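Local coordinates for putative metalloprotease II (Bacteroides fragilis, PDB 4ON1), which probably hydrolyses peptide bonds within proteins as a zinc-dependent endopeptidase related to fragilysin and encoded by a pathogenicity island, at residues Y300-H308 with G337-V345. Numbering follows the deposited sequence.
Sequences YASGIGVIH and GHLLGAEHV. With ZN (zinc ion), chain C.
Gly305, Val306 and Ile307 turn three successive backbone N-H groups onto two carbonyls, those of His338 and Leu339, in the last turn of the zinc-binding helix 331-340. Gly305 N bonds in the carbonyl plane to His338 O at 2.8 Å. Leu339 O takes two more, Val306 N at 2.8 Å and Ile307 N at 3.1 Å, arriving from opposite faces of its plane. His338 O also accepts from Gly341 N, in the Schellman motif that closes the helix; there the CA atoms of Gly305 and Gly341 approach to 3.5 Å, backbone on backbone.

Apolar side chains flank these bonds. Leu339 CD2 lies between Ala301 CB and Val306 CG2, while Ile307 CD1 meets Leu339 CB at 3.7 Å and also touches Leu340 CD2. Ile304, extended (chi2 -173°), carries CD1 obliquely to the His338 ring, 3.9 Å from ND1, and on to Glu343 CG. That ND1 donates to Ala342 O, fixing the ring's rotation while NE2 binds zinc at 2.0 Å.

His344, His334 and Asp176 complete the zinc site; the three histidines fit the HExxHxxGxxH signature of metzincins. Leu340 packs on helix 367-378, Ile307 on strand 201-209, and strand 299-301 pairs antiparallel with strand 319-323.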
ATOM      1  N   TYR A 300      -3.545 -11.428   7.518  1.00 11.00           N
ATOM      2  CA  TYR A 300      -3.658 -12.880   7.527  1.00 14.38           C
ATOM      3  C   TYR A 300      -4.057 -13.375   6.151  1.00 17.10           C
ATOM      4  O   TYR A 300      -5.032 -12.896   5.577  1.00 16.10           O
ATOM      5  CB  TYR A 300      -4.671 -13.340   8.580  1.00 14.67           C
ATOM      6  CG  TYR A 300      -4.754 -14.847   8.745  1.00 16.67           C
ATOM      7  CD1 TYR A 300      -3.809 -15.544   9.481  1.00 20.55           C
ATOM      8  CD2 TYR A 300      -5.794 -15.563   8.169  1.00 18.58           C
ATOM      9  CE1 TYR A 300      -3.894 -16.919   9.630  1.00 20.72           C
ATOM     10  CE2 TYR A 300      -5.889 -16.925   8.305  1.00 21.80           C
ATOM     11  CZ  TYR A 300      -4.940 -17.600   9.038  1.00 32.68           C
ATOM     12  OH  TYR A 300      -5.055 -18.962   9.175  1.00 30.50           O
ATOM     13  N   ALA A 301      -3.291 -14.330   5.630  1.00 17.88           N
ATOM     14  CA  ALA A 301      -3.514 -14.859   4.286  1.00 19.03           C
ATOM     15  C   ALA A 301      -4.120 -16.254   4.338  1.00 18.12           C
ATOM     16  O   ALA A 301      -3.800 -17.044   5.231  1.00 14.17           O
ATOM     17  CB  ALA A 301      -2.199 -14.880   3.506  1.00 15.38           C
ATOM     18  N   SER A 302      -4.980 -16.565   3.369  1.00 15.74           N
ATOM     19  CA  SER A 302      -5.678 -17.852   3.350  1.00 15.97           C
ATOM     20  C   SER A 302      -4.736 -19.028   3.142  1.00 21.61           C
ATOM     21  O   SER A 302      -5.061 -20.155   3.505  1.00 20.73           O
ATOM     22  CB  SER A 302      -6.762 -17.870   2.274  1.00 14.30           C
ATOM     23  OG  SER A 302      -6.203 -17.729   0.992  1.00 12.45           O
ATOM     24  N   GLY A 303      -3.595 -18.777   2.508  1.00 17.88           N
ATOM     25  CA  GLY A 303      -2.610 -19.817   2.283  1.00 19.21           C
ATOM     26  C   GLY A 303      -1.331 -19.261   1.679  1.00 20.72           C
ATOM     27  O   GLY A 303      -1.263 -18.107   1.271  1.00 20.25           O
ATOM     28  N   ILE A 304      -0.307 -20.097   1.620  1.00 18.52           N
ATOM     29  CA  ILE A 304       0.942 -19.713   0.979  1.00 17.73           C
ATOM     30  C   ILE A 304       1.034 -20.324  -0.411  1.00 20.12           C
ATOM     31  O   ILE A 304       0.912 -21.534  -0.566  1.00 21.41           O
ATOM     32  CB  ILE A 304       2.148 -20.141   1.839  1.00 21.98           C
ATOM     33  CG1 ILE A 304       2.174 -19.307   3.126  1.00 18.77           C
ATOM     34  CG2 ILE A 304       3.459 -19.950   1.085  1.00 21.96           C
ATOM     35  CD1 ILE A 304       3.426 -19.526   3.974  1.00 38.30           C
ATOM     36  N   GLY A 305       1.224 -19.488  -1.427  1.00 13.85           N
ATOM     37  CA  GLY A 305       1.410 -19.999  -2.774  1.00 15.82           C
ATOM     38  C   GLY A 305       0.124 -20.532  -3.370  1.00 22.31           C
ATOM     39  O   GLY A 305       0.058 -21.670  -3.820  1.00 22.14           O
ATOM     40  N   VAL A 306      -0.904 -19.694  -3.375  1.00 18.01           N
ATOM     41  CA  VAL A 306      -2.215 -20.105  -3.850  1.00 16.96           C
ATOM     42  C   VAL A 306      -2.660 -19.295  -5.068  1.00 19.18           C
ATOM     43  O   VAL A 306      -3.757 -19.514  -5.595  1.00 20.36           O
ATOM     44  CB  VAL A 306      -3.266 -19.980  -2.740  1.00 21.17           C
ATOM     45  CG1 VAL A 306      -2.996 -21.003  -1.646  1.00 16.07           C
ATOM     46  CG2 VAL A 306      -3.247 -18.583  -2.164  1.00 11.49           C
ATOM     47  N   ILE A 307      -1.828 -18.353  -5.508  1.00 17.21           N
ATOM     48  CA  ILE A 307      -2.147 -17.580  -6.715  1.00 14.38           C
ATOM     49  C   ILE A 307      -1.499 -18.208  -7.949  1.00 17.95           C
ATOM     50  O   ILE A 307      -0.274 -18.269  -8.053  1.00 24.34           O
ATOM     51  CB  ILE A 307      -1.693 -16.117  -6.610  1.00 19.05           C
ATOM     52  CG1 ILE A 307      -2.533 -15.364  -5.575  1.00 13.07           C
ATOM     53  CG2 ILE A 307      -1.808 -15.425  -7.973  1.00 15.10           C
ATOM     54  CD1 ILE A 307      -2.111 -13.917  -5.372  1.00 10.57           C
ATOM     55  N   HIS A 308      -2.319 -18.695  -8.874  1.00 15.31           N
ATOM     56  CA  HIS A 308      -1.798 -19.309 -10.096  1.00 22.30           C
ATOM     57  C   HIS A 308      -2.400 -18.612 -11.322  1.00 29.06           C
ATOM     58  O   HIS A 308      -3.620 -18.514 -11.446  1.00 30.58           O
ATOM     59  CB  HIS A 308      -2.099 -20.814 -10.112  1.00 22.10           C
ATOM     60  CG  HIS A 308      -1.861 -21.493  -8.796  1.00 28.42           C
ATOM     61  ND1 HIS A 308      -0.630 -21.505  -8.171  1.00 25.49           N
ATOM     62  CD2 HIS A 308      -2.699 -22.181  -7.982  1.00 28.96           C
ATOM     63  CE1 HIS A 308      -0.719 -22.173  -7.035  1.00 31.33           C
ATOM     64  NE2 HIS A 308      -1.964 -22.591  -6.894  1.00 31.47           N
ATOM     65  N   GLY A 337       2.581 -11.273  -0.641  1.00 17.72           N
ATOM     66  CA  GLY A 337       3.785 -12.083  -0.736  1.00 11.28           C
ATOM     67  C   GLY A 337       3.508 -13.541  -0.405  1.00 18.98           C
ATOM     68  O   GLY A 337       3.889 -14.449  -1.160  1.00 15.56           O
ATOM     69  N   HIS A 338       2.840 -13.768   0.723  1.00 11.61           N
ATOM     70  CA  HIS A 338       2.452 -15.119   1.112  1.00 14.24           C
ATOM     71  C   HIS A 338       1.549 -15.771   0.047  1.00 11.98           C
ATOM     72  O   HIS A 338       1.772 -16.920  -0.348  1.00 16.21           O
ATOM     73  CB  HIS A 338       1.734 -15.110   2.466  1.00 11.82           C
ATOM     74  CG  HIS A 338       2.639 -14.935   3.643  1.00 13.99           C
ATOM     75  ND1 HIS A 338       3.826 -15.638   3.791  1.00 14.42           N
ATOM     76  CD2 HIS A 338       2.528 -14.169   4.754  1.00 14.32           C
ATOM     77  CE1 HIS A 338       4.397 -15.302   4.927  1.00 23.62           C
ATOM     78  NE2 HIS A 338       3.631 -14.407   5.538  1.00 14.04           N
ATOM     79  N   LEU A 339       0.557 -15.029  -0.445  1.00 11.15           N
ATOM     80  CA  LEU A 339      -0.388 -15.581  -1.419  1.00 12.38           C
ATOM     81  C   LEU A 339       0.331 -16.012  -2.704  1.00 18.80           C
ATOM     82  O   LEU A 339      -0.080 -16.969  -3.361  1.00 17.74           O
ATOM     83  CB  LEU A 339      -1.483 -14.566  -1.743  1.00  9.72           C
ATOM     84  CG  LEU A 339      -2.437 -14.170  -0.609  1.00 12.34           C
ATOM     85  CD1 LEU A 339      -3.410 -13.078  -1.066  1.00 13.06           C
ATOM     86  CD2 LEU A 339      -3.208 -15.394  -0.126  1.00 14.34           C
ATOM     87  N   LEU A 340       1.424 -15.326  -3.035  1.00 12.44           N
ATOM     88  CA  LEU A 340       2.211 -15.644  -4.226  1.00 14.48           C
ATOM     89  C   LEU A 340       3.251 -16.738  -3.977  1.00 13.47           C
ATOM     90  O   LEU A 340       3.899 -17.211  -4.917  1.00 19.88           O
ATOM     91  CB  LEU A 340       2.914 -14.391  -4.742  1.00 10.46           C
ATOM     92  CG  LEU A 340       2.020 -13.360  -5.431  1.00 18.07           C
ATOM     93  CD1 LEU A 340       2.738 -12.022  -5.524  1.00 16.48           C
ATOM     94  CD2 LEU A 340       1.637 -13.845  -6.818  1.00 14.02           C
ATOM     95  N   GLY A 341       3.425 -17.137  -2.721  1.00 14.34           N
ATOM     96  CA  GLY A 341       4.342 -18.219  -2.403  1.00 17.67           C
ATOM     97  C   GLY A 341       5.526 -17.887  -1.513  1.00 16.98           C
ATOM     98  O   GLY A 341       6.259 -18.789  -1.094  1.00 19.07           O
ATOM     99  N   ALA A 342       5.715 -16.608  -1.197  1.00 12.91           N
ATOM    100  CA  ALA A 342       6.849 -16.215  -0.363  1.00 19.15           C
ATOM    101  C   ALA A 342       6.678 -16.695   1.077  1.00 19.51           C
ATOM    102  O   ALA A 342       5.576 -16.678   1.636  1.00 17.99           O
ATOM    103  CB  ALA A 342       7.040 -14.697  -0.396  1.00 14.86           C
ATOM    104  N   GLU A 343       7.789 -17.084   1.690  1.00 18.41           N
ATOM    105  CA  GLU A 343       7.794 -17.534   3.074  1.00 22.50           C
ATOM    106  C   GLU A 343       8.581 -16.562   3.940  1.00 27.94           C
ATOM    107  O   GLU A 343       9.284 -15.697   3.419  1.00 22.16           O
ATOM    108  CB  GLU A 343       8.391 -18.941   3.168  1.00 23.81           C
ATOM    109  CG  GLU A 343       7.330 -20.027   3.154  1.00 47.94           C
ATOM    110  CD  GLU A 343       7.816 -21.309   2.530  1.00 67.22           C
ATOM    111  OE1 GLU A 343       9.046 -21.469   2.366  1.00 79.22           O
ATOM    112  OE2 GLU A 343       6.961 -22.154   2.193  1.00 75.55           O
ATOM    113  N   HIS A 344       8.441 -16.680   5.260  1.00 19.15           N
ATOM    114  CA  HIS A 344       9.195 -15.821   6.164  1.00 18.66           C
ATOM    115  C   HIS A 344      10.691 -16.090   6.023  1.00 20.89           C
ATOM    116  O   HIS A 344      11.098 -17.222   5.778  1.00 24.12           O
ATOM    117  CB  HIS A 344       8.744 -16.031   7.615  1.00 21.60           C
ATOM    118  CG  HIS A 344       7.401 -15.435   7.915  1.00 23.15           C
ATOM    119  ND1 HIS A 344       6.578 -15.916   8.907  1.00 26.89           N
ATOM    120  CD2 HIS A 344       6.732 -14.417   7.322  1.00 16.97           C
ATOM    121  CE1 HIS A 344       5.460 -15.204   8.930  1.00 17.88           C
ATOM    122  NE2 HIS A 344       5.532 -14.287   7.979  1.00 21.73           N
ATOM    123  N   VAL A 345      11.508 -15.052   6.188  1.00 26.17           N
ATOM    124  CA  VAL A 345      12.965 -15.191   6.114  1.00 26.40           C
ATOM    125  C   VAL A 345      13.637 -14.456   7.277  1.00 33.52           C
ATOM    126  O   VAL A 345      12.984 -13.682   7.976  1.00 28.68           O
ATOM    127  CB  VAL A 345      13.517 -14.649   4.776  1.00 28.14           C
ATOM    128  CG1 VAL A 345      12.943 -15.416   3.599  1.00 23.42           C
ATOM    129  CG2 VAL A 345      13.208 -13.162   4.645  1.00 26.09           C
TER
HETATM  130 ZN    ZN C 400       3.991 -13.323   7.187  1.00 19.88          ZN